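Local coordinates for protein putative tetR-family transcriptional regulator (Streptomyces coelicolor, PDB 3FIW) that probably binds regulatory DNA through a predicted helix-turn-helix motif and controls transcription as a TetR-family repressor, at residues Glu87-Pro92 with Arg134-Phe139; Ala79-His84 with Arg105-Thr110. One frame throughout, in Å; residues are numbered along the deposited sequence.

Contact 1: residues Glu87-Pro92 with Arg134-Phe139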
loop_
_atom_site.group_PDB
_atom_site.type_symbol
_atom_site.label_atom_id
_atom_site.label_comp_id
_atom_site.label_asym_id
_atom_site.label_seq_id
_atom_site.Cartn_x
_atom_site.Cartn_y
_atom_site.Cartn_z
ATOM N N GLU A 87 -14.063 -11.378 13.562
ATOM C CA GLU A 87 -13.184 -12.470 14.009
ATOM C C GLU A 87 -13.101 -12.547 15.524
ATOM O O GLU A 87 -13.133 -11.511 16.175
ATOM C CB GLU A 87 -11.785 -12.277 13.446
ATOM C CG GLU A 87 -11.745 -12.419 11.959
ATOM C CD GLU A 87 -11.726 -13.840 11.540
ATOM O OE1 GLU A 87 -10.715 -14.516 11.820
ATOM O OE2 GLU A 87 -12.697 -14.299 10.918
ATOM N N PRO A 88 -12.951 -13.767 16.092
ATOM C CA PRO A 88 -12.813 -13.837 17.566
ATOM C C PRO A 88 -11.555 -13.096 18.026
ATOM O O PRO A 88 -10.540 -13.064 17.314
ATOM C CB PRO A 88 -12.670 -15.330 17.860
ATOM C CG PRO A 88 -12.950 -16.058 16.570
ATOM C CD PRO A 88 -12.856 -15.091 15.439
ATOM N N LEU A 89 -11.659 -12.447 19.166
ATOM C CA LEU A 89 -10.524 -11.837 19.836
ATOM C C LEU A 89 -9.626 -12.910 20.465
ATOM O O LEU A 89 -10.102 -13.992 20.896
ATOM C CB LEU A 89 -11.007 -10.842 20.912
ATOM C CG LEU A 89 -11.662 -9.563 20.370
ATOM C CD1 LEU A 89 -12.334 -8.720 21.433
ATOM C CD2 LEU A 89 -10.681 -8.738 19.538
ATOM N N PRO A 90 -8.329 -12.605 20.576
ATOM C CA PRO A 90 -7.436 -13.625 21.093
ATOM C C PRO A 90 -7.678 -13.877 22.610
ATOM O O PRO A 90 -8.024 -12.943 23.333
ATOM C CB PRO A 90 -6.049 -13.027 20.837
ATOM C CG PRO A 90 -6.248 -11.543 20.743
ATOM C CD PRO A 90 -7.641 -11.326 20.275
ATOM N N GLU A 91 -7.523 -15.125 23.064
ATOM C CA GLU A 91 -7.647 -15.443 24.473
ATOM C C GLU A 91 -6.322 -15.825 25.051
ATOM O O GLU A 91 -5.587 -16.589 24.439
ATOM C CB GLU A 91 -8.589 -16.604 24.691
ATOM C CG GLU A 91 -9.996 -16.180 25.041
ATOM C CD GLU A 91 -11.027 -17.039 24.335
ATOM O OE1 GLU A 91 -10.685 -17.674 23.298
ATOM O OE2 GLU A 91 -12.183 -17.071 24.806
ATOM N N PRO A 92 -6.008 -15.288 26.241
ATOM C CA PRO A 92 -4.937 -15.778 27.114
ATOM C C PRO A 92 -4.723 -17.282 27.042
ATOM O O PRO A 92 -5.675 -18.089 27.132
ATOM C CB PRO A 92 -5.453 -15.391 28.506
ATOM C CG PRO A 92 -5.981 -14.046 28.232
ATOM C CD PRO A 92 -6.670 -14.121 26.864
ATOM N N ARG A 134 -7.126 -2.454 21.574
ATOM C CA ARG A 134 -6.554 -2.505 22.917
ATOM C C ARG A 134 -6.539 -3.918 23.459
ATOM O O ARG A 134 -5.623 -4.287 24.184
ATOM C CB ARG A 134 -7.338 -1.590 23.871
ATOM C CG ARG A 134 -6.794 -1.480 25.317
ATOM C CD ARG A 134 -5.534 -0.603 25.389
ATOM N NE ARG A 134 -4.264 -1.345 25.490
ATOM C CZ ARG A 134 -3.242 -1.262 24.624
ATOM N NH1 ARG A 134 -3.301 -0.469 23.545
ATOM N NH2 ARG A 134 -2.134 -1.974 24.849
ATOM N N ARG A 135 -7.557 -4.704 23.117
ATOM C CA ARG A 135 -7.655 -6.095 23.593
ATOM C C ARG A 135 -6.584 -6.990 22.918
ATOM O O ARG A 135 -5.926 -7.811 23.581
ATOM C CB ARG A 135 -9.072 -6.664 23.396
ATOM C CG ARG A 135 -10.167 -5.964 24.220
ATOM C CD ARG A 135 -11.300 -6.905 24.609
ATOM N NE ARG A 135 -12.456 -6.144 25.094
ATOM C CZ ARG A 135 -12.872 -6.083 26.365
ATOM N NH1 ARG A 135 -12.261 -6.763 27.341
ATOM N NH2 ARG A 135 -13.936 -5.343 26.661
ATOM N N LYS A 136 -6.427 -6.794 21.611
ATOM C CA LYS A 136 -5.382 -7.438 20.815
ATOM C C LYS A 136 -4.006 -7.073 21.353
ATOM O O LYS A 136 -3.173 -7.942 21.571
ATOM C CB LYS A 136 -5.515 -7.040 19.346
ATOM C CG LYS A 136 -6.659 -7.681 18.642
ATOM C CD LYS A 136 -6.745 -7.194 17.192
ATOM C CE LYS A 136 -7.995 -7.735 16.526
ATOM N NZ LYS A 136 -8.055 -7.214 15.153
HETATM N N MSE A 137 -3.779 -5.786 21.602
HETATM C CA MSE A 137 -2.513 -5.357 22.163
HETATM C C MSE A 137 -2.249 -5.941 23.546
HETATM O O MSE A 137 -1.133 -6.391 23.791
HETATM C CB MSE A 137 -2.425 -3.847 22.223
HETATM C CG MSE A 137 -0.990 -3.362 22.210
HETATM SE SE MSE A 137 -0.214 -3.701 20.436
HETATM C CE MSE A 137 -1.321 -2.590 19.225
ATOM N N ASP A 138 -3.264 -5.931 24.434
ATOM C CA ASP A 138 -3.165 -6.528 25.776
ATOM C C ASP A 138 -2.790 -7.992 25.732
ATOM O O ASP A 138 -1.940 -8.446 26.501
ATOM C CB ASP A 138 -4.484 -6.383 26.547
ATOM C CG ASP A 138 -4.705 -4.966 27.079
ATOM O OD1 ASP A 138 -5.882 -4.640 27.426
ATOM O OD2 ASP A 138 -3.698 -4.196 27.145
ATOM N N PHE A 139 -3.426 -8.732 24.829
ATOM C CA PHE A 139 -3.073 -10.128 24.594
ATOM C C PHE A 139 -1.596 -10.335 24.243
ATOM O O PHE A 139 -0.978 -11.273 24.743
ATOM C CB PHE A 139 -3.954 -10.706 23.493
ATOM C CG PHE A 139 -3.486 -12.031 22.999
ATOM C CD1 PHE A 139 -3.701 -13.194 23.763
ATOM C CD2 PHE A 139 -2.773 -12.118 21.811
ATOM C CE1 PHE A 139 -3.246 -14.457 23.312
ATOM C CE2 PHE A 139 -2.329 -13.347 21.327
ATOM C CZ PHE A 139 -2.572 -14.540 22.087
#
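Leu89 and Pro90 lie against the flank of helix 130-142, one side of which carries Arg135, Lys136 and Phe139. The loop between helices 82-85 and 96-112 is extended here: from Glu87 to Pro90 its backbone torsions are those of a polyproline II helix, with psi near 145° at Pro90. It packs on a helix of the TetR-like C-terminal domain. The segments bury 317 Å² without a hydrogen bond between them, so the fit is mostly apolar.

Arg135 comes first. Its CD lies 3.8 Å from Leu89 CD1, and its NE continues to a salt bridge with Asp131, so the aliphatic part of the chain serves the contact while the charge is paired on its own helix. Lys136 is extended beyond CG and crosses both loop side chains at about a right angle: its CG faces Pro90 CD at 4.1 Å, and its CE is 4.2 Å from Leu89 CD2. Its NZ runs on to a hydrogen bond with Asn103.

Phe139, one turn after Arg135, is the buried member. A chi1 of 168°, with CG opposite the backbone N, brings one face of the ring to Pro90. The CH-pi geometry is clear: Pro90 CB stands 3.5 Å from the ring centroid and only 12° off its normal. Trp99 of helix 96-112 meets the same ring edge-to-face. Replacing this ring with the methyl of an alanine is likely to leave Pro90 CB without its aromatic platform and to open a gap between the loop, helix 130-142 and Trp99. Farther along the loop, Pro92 N sits near the ring plane, 4.0 Å from Phe139 CD1, and Glu91 O approaches Phe139 CE1 obliquely to 3.4 Å.

Contact 2: residues Ala79-His84 with Arg105-Thr110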
loop_
_atom_site.group_PDB
_atom_site.type_symbol
_atom_site.label_atom_id
_atom_site.label_comp_id
_atom_site.label_asym_id
_atom_site.label_seq_id
_atom_site.Cartn_x
_atom_site.Cartn_y
_atom_site.Cartn_z
ATOM N N ALA A 79 -17.824 -0.089 6.361
ATOM C CA ALA A 79 -18.622 -1.345 6.239
ATOM C C ALA A 79 -17.741 -2.495 5.728
ATOM O O ALA A 79 -17.931 -3.640 6.098
ATOM C CB ALA A 79 -19.773 -1.120 5.316
ATOM N N ALA A 80 -16.779 -2.188 4.846
ATOM C CA ALA A 80 -15.852 -3.204 4.254
ATOM C C ALA A 80 -15.010 -3.964 5.308
ATOM O O ALA A 80 -14.481 -5.058 5.029
ATOM C CB ALA A 80 -14.946 -2.555 3.243
HETATM N N MSE A 81 -14.896 -3.383 6.496
HETATM C CA MSE A 81 -14.055 -3.925 7.567
HETATM C C MSE A 81 -14.791 -4.876 8.475
HETATM O O MSE A 81 -14.170 -5.474 9.379
HETATM C CB MSE A 81 -13.471 -2.795 8.449
HETATM C CG MSE A 81 -12.446 -1.938 7.748
HETATM SE SE MSE A 81 -10.831 -2.978 7.471
HETATM C CE MSE A 81 -11.014 -3.489 5.682
ATOM N N ALA A 82 -16.108 -4.988 8.291
ATOM C CA ALA A 82 -16.943 -5.760 9.218
ATOM C C ALA A 82 -16.427 -7.183 9.371
ATOM O O ALA A 82 -16.319 -7.639 10.490
ATOM C CB ALA A 82 -18.424 -5.754 8.798
ATOM N N PRO A 83 -16.111 -7.877 8.237
ATOM C CA PRO A 83 -15.575 -9.261 8.318
ATOM C C PRO A 83 -14.289 -9.393 9.171
ATOM O O PRO A 83 -14.117 -10.362 9.910
ATOM C CB PRO A 83 -15.312 -9.647 6.846
ATOM C CG PRO A 83 -16.157 -8.701 6.014
ATOM C CD PRO A 83 -16.253 -7.415 6.834
ATOM N N HIS A 84 -13.392 -8.428 9.099
ATOM C CA HIS A 84 -12.276 -8.413 10.030
ATOM C C HIS A 84 -12.721 -8.280 11.506
ATOM O O HIS A 84 -12.189 -8.963 12.385
ATOM C CB HIS A 84 -11.227 -7.336 9.659
ATOM C CG HIS A 84 -9.911 -7.507 10.369
ATOM N ND1 HIS A 84 -9.309 -6.492 11.085
ATOM C CD2 HIS A 84 -9.099 -8.590 10.485
ATOM C CE1 HIS A 84 -8.186 -6.950 11.623
ATOM N NE2 HIS A 84 -8.035 -8.217 11.265
ATOM N N ARG A 105 -3.470 -12.224 8.278
ATOM C CA ARG A 105 -4.211 -12.998 7.253
ATOM C C ARG A 105 -5.678 -12.584 7.191
ATOM O O ARG A 105 -6.255 -12.451 6.115
ATOM C CB ARG A 105 -4.090 -14.503 7.438
ATOM C CG ARG A 105 -2.680 -15.095 7.208
ATOM C CD ARG A 105 -2.611 -16.554 7.718
ATOM N NE ARG A 105 -1.273 -17.055 7.507
ATOM C CZ ARG A 105 -0.585 -17.865 8.325
ATOM N NH1 ARG A 105 -1.111 -18.290 9.465
ATOM N NH2 ARG A 105 0.669 -18.242 7.986
ATOM N N SER A 106 -6.283 -12.330 8.331
ATOM C CA SER A 106 -7.659 -11.829 8.322
ATOM C C SER A 106 -7.788 -10.472 7.613
ATOM O O SER A 106 -8.720 -10.253 6.817
ATOM C CB SER A 106 -8.258 -11.745 9.734
ATOM O OG SER A 106 -9.617 -11.293 9.642
ATOM N N PHE A 107 -6.895 -9.551 7.965
ATOM C CA PHE A 107 -6.903 -8.210 7.413
ATOM C C PHE A 107 -6.771 -8.242 5.882
ATOM O O PHE A 107 -7.522 -7.539 5.183
ATOM C CB PHE A 107 -5.764 -7.401 8.015
ATOM C CG PHE A 107 -5.787 -5.939 7.633
ATOM C CD1 PHE A 107 -6.932 -5.160 7.822
ATOM C CD2 PHE A 107 -4.642 -5.332 7.090
ATOM C CE1 PHE A 107 -6.895 -3.789 7.489
ATOM C CE2 PHE A 107 -4.608 -4.012 6.759
ATOM C CZ PHE A 107 -5.732 -3.231 6.958
ATOM N N ARG A 108 -5.781 -9.005 5.398
ATOM C CA ARG A 108 -5.614 -9.283 3.989
ATOM C C ARG A 108 -6.898 -9.806 3.336
ATOM O O ARG A 108 -7.363 -9.285 2.344
ATOM C CB ARG A 108 -4.479 -10.279 3.780
ATOM C CG ARG A 108 -4.233 -10.528 2.266
ATOM C CD ARG A 108 -2.874 -11.074 1.989
ATOM N NE ARG A 108 -2.734 -11.526 0.600
ATOM C CZ ARG A 108 -3.081 -12.726 0.128
ATOM N NH1 ARG A 108 -3.588 -13.661 0.924
ATOM N NH2 ARG A 108 -2.891 -12.996 -1.162
ATOM N N ARG A 109 -7.439 -10.883 3.881
ATOM C CA ARG A 109 -8.645 -11.507 3.382
ATOM C C ARG A 109 -9.774 -10.442 3.287
ATOM O O ARG A 109 -10.495 -10.353 2.282
ATOM C CB ARG A 109 -9.029 -12.675 4.306
ATOM C CG ARG A 109 -10.306 -13.468 3.933
ATOM C CD ARG A 109 -10.767 -14.408 5.091
ATOM N NE ARG A 109 -9.673 -15.301 5.458
ATOM C CZ ARG A 109 -9.083 -15.358 6.659
ATOM N NH1 ARG A 109 -9.519 -14.620 7.687
ATOM N NH2 ARG A 109 -8.092 -16.221 6.847
ATOM N N THR A 110 -9.862 -9.593 4.302
ATOM C CA THR A 110 -10.901 -8.561 4.321
ATOM C C THR A 110 -10.749 -7.612 3.146
ATOM O O THR A 110 -11.751 -7.337 2.468
ATOM C CB THR A 110 -10.977 -7.849 5.663
ATOM O OG1 THR A 110 -11.192 -8.836 6.686
ATOM C CG2 THR A 110 -12.149 -6.894 5.729
HETATM O O HOH W 1 -14.391 -6.285 2.768
#
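His84 sets its imidazole against the backbone of helix 96-112, over Phe107 CA, and yet no direct hydrogen bond joins the two segments. The ring takes the edge of Phe107 on its face: the centroids are 5.7 Å apart and the planes meet at 58°, a tilted edge-to-face pair. A chi1 of -165°, which puts CG anti to the backbone N, carries the imidazole there, and a weak hydrogen bond from NE2 to Asn103 O, one turn before Phe107, meets its far end.

Met81, present as selenomethionine, reaches Phe107 at the ring edge. Its SE is 4.0 Å from Phe107 CE1 and lies 78° off the ring normal, which makes this a Met-aromatic contact at the rim. Its methyl CE touches Thr110 CG2 at 3.6 Å.

Thr110 is fixed from its own helix. OG1 donates to Ser106 O at 2.9 Å, from the face of that carbonyl opposite to Thr110 N, so one oxygen accepts two donors. In the rotamer that makes this bond, CG2 lies 3.0 Å from Ala80 O, a tight approach, and OG1 sits beside His84 N at an angle too poor for a bond. A water lies within hydrogen-bonding distance of two carbonyls, 2.6 Å from Ala80 O and 2.9 Å from Thr110 O.

A type I turn from Ala79 to Ala82 lies between helix 69-79 and helix 82-85. Ala79 packs on helix 27-41 and Phe107 on helix 147-170, consistent with a junction between the N-terminal helices and helical C-terminal domain of a TetR-family regulator.

In the fold
From the N terminus the chain passes through the predicted helix-turn-helix and helix 69-79, then lays down the first segments of both contacts in succession: 79-84, then 87-92. Helix 96-112 returns to close contact 2 at 105-110, and helix 130-142 closes contact 1 at 134-139. The two closures therefore cross instead of nesting. Their centres lie about 16 Å apart, but they touch: Glu87 CG is 3.3 Å from Ser106 OG, and Lys136 NZ is 3.5 Å from His84 CE1. Contact 2 ties the turn after helix 69-79 to helix 96-112, whose Arg105 forms a salt bridge with Glu194 of the second subunit; contact 1 binds the following loop to helix 130-142.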